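Local coordinates for ATP grasp ligase (Microcystis aeruginosa MRC, PDB 5IG9), which probably works as an ATP-grasp ligase, perhaps with an activity like that of ribosomal S6-glutamic acid ligases, at residues 259-262 with 263-267. Sequence-based numbering, arbitrary orientation.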
loop_
_atom_site.group_PDB
_atom_site.type_symbol
_atom_site.label_atom_id
_atom_site.label_comp_id
_atom_site.label_asym_id
_atom_site.label_seq_id
_atom_site.Cartn_x
_atom_site.Cartn_y
_atom_site.Cartn_z
ATOM N N PRO A 259 24.474 16.262 15.487
ATOM C CA PRO A 259 25.564 15.414 15.978
ATOM C C PRO A 259 25.818 14.271 15.005
ATOM O O PRO A 259 24.887 13.712 14.424
ATOM C CB PRO A 259 25.036 14.910 17.326
ATOM C CG PRO A 259 24.047 15.950 17.754
ATOM C CD PRO A 259 23.405 16.432 16.485
ATOM N N LYS A 260 27.097 13.929 14.820
ATOM C CA LYS A 260 27.434 12.855 13.891
ATOM C C LYS A 260 26.799 11.530 14.293
ATOM O O LYS A 260 26.614 10.658 13.438
ATOM C CB LYS A 260 28.952 12.691 13.779
ATOM C CG LYS A 260 29.589 11.916 14.920
ATOM C CD LYS A 260 30.941 11.340 14.522
ATOM C CE LYS A 260 30.792 10.177 13.550
ATOM N NZ LYS A 260 32.105 9.538 13.245
ATOM N N THR A 261 26.455 11.365 15.573
ATOM C CA THR A 261 25.762 10.157 16.005
ATOM C C THR A 261 24.330 10.130 15.487
ATOM O O THR A 261 23.851 9.090 15.021
ATOM C CB THR A 261 25.780 10.057 17.529
ATOM O OG1 THR A 261 27.136 10.012 17.990
ATOM C CG2 THR A 261 25.053 8.804 17.991
ATOM N N ILE A 262 23.633 11.266 15.556
ATOM C CA ILE A 262 22.279 11.341 15.015
ATOM C C ILE A 262 22.299 11.156 13.502
ATOM O O ILE A 262 21.443 10.468 12.934
ATOM C CB ILE A 262 21.614 12.673 15.413
ATOM C CG1 ILE A 262 21.607 12.840 16.935
ATOM C CG2 ILE A 262 20.196 12.747 14.859
ATOM C CD1 ILE A 262 20.766 11.825 17.658
ATOM N N GLU A 263 23.282 11.762 12.826
ATOM C CA GLU A 263 23.383 11.609 11.377
ATOM C C GLU A 263 23.599 10.153 10.985
ATOM O O GLU A 263 22.991 9.663 10.026
ATOM C CB GLU A 263 24.514 12.479 10.828
ATOM C CG GLU A 263 24.179 13.953 10.737
ATOM C CD GLU A 263 25.274 14.744 10.052
ATOM O OE1 GLU A 263 26.315 14.141 9.721
ATOM O OE2 GLU A 263 25.094 15.964 9.843
ATOM N N LYS A 264 24.464 9.443 11.713
ATOM C CA LYS A 264 24.715 8.047 11.379
ATOM C C LYS A 264 23.515 7.168 11.712
ATOM O O LYS A 264 23.293 6.150 11.049
ATOM C CB LYS A 264 25.971 7.547 12.097
ATOM C CG LYS A 264 25.719 6.794 13.394
ATOM C CD LYS A 264 26.099 5.325 13.261
ATOM C CE LYS A 264 25.844 4.555 14.549
ATOM N NZ LYS A 264 26.295 3.140 14.427
ATOM N N GLN A 265 22.723 7.548 12.718
ATOM C CA GLN A 265 21.535 6.768 13.047
ATOM C C GLN A 265 20.439 6.974 12.011
ATOM O O GLN A 265 19.728 6.028 11.655
ATOM C CB GLN A 265 21.032 7.133 14.445
ATOM C CG GLN A 265 21.904 6.613 15.583
ATOM C CD GLN A 265 21.464 7.130 16.938
ATOM O OE1 GLN A 265 21.356 8.338 17.150
ATOM N NE2 GLN A 265 21.202 6.216 17.865
ATOM N N LEU A 266 20.285 8.203 11.513
ATOM C CA LEU A 266 19.303 8.446 10.463
ATOM C C LEU A 266 19.697 7.754 9.167
ATOM O O LEU A 266 18.828 7.310 8.411
ATOM C CB LEU A 266 19.131 9.947 10.236
ATOM C CG LEU A 266 18.525 10.734 11.396
ATOM C CD1 LEU A 266 18.438 12.199 11.023
ATOM C CD2 LEU A 266 17.159 10.185 11.773
ATOM N N LEU A 267 20.998 7.646 8.894
ATOM C CA LEU A 267 21.435 6.903 7.719
ATOM C C LEU A 267 21.137 5.417 7.866
ATOM O O LEU A 267 20.756 4.759 6.892
ATOM C CB LEU A 267 22.922 7.133 7.469
ATOM C CG LEU A 267 23.292 8.478 6.849
ATOM C CD1 LEU A 267 24.789 8.536 6.616
ATOM C CD2 LEU A 267 22.532 8.712 5.550
#
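Glu263 N bonds to Pro259 O at 3.0 Å and opens the first turn of the alpha-helix 260-273, which packs across an antiparallel sheet of this ATP-grasp protein. A proline suits the N-cap position held by Pro259, because its ring keeps phi near -60° and no N-H is needed there; its carbonyl O takes the first i to i+4 bond. The ladder continues from Lys264 N to Lys260 O and from Gln265 N to Thr261 O, and goes on with Leu266 N to Ile262 O at 2.9 Å.

Apolar contacts mark the face turned to the sheet. Ile262 CG2 lies 4.3 Å from Leu266 CD1, a loose touch between branched side chains that both reach Met282 on strand 277-284; Leu266, the buried one, also meets Ile218 and Ile220.

Polar and charged residues suit the outer side, where Lys264 forms a salt bridge with Glu268 one turn on. Thr261 and Gln265, also one turn apart, run side by side and point the same way. Gln265 CG is anti to the carbonyl carbon (chi1 -72°) and the chain then extends, which carries the amide back along the preceding turn while NE2 bonds to Leu135 O. An alanine in place of Gln265 is likely to leave that carbonyl without its mate and open a gap beside Ile262. Gln265 OE1 lies 3.8 Å from Thr261 CG2 and comes within 3.6 Å of Ile262 CD1.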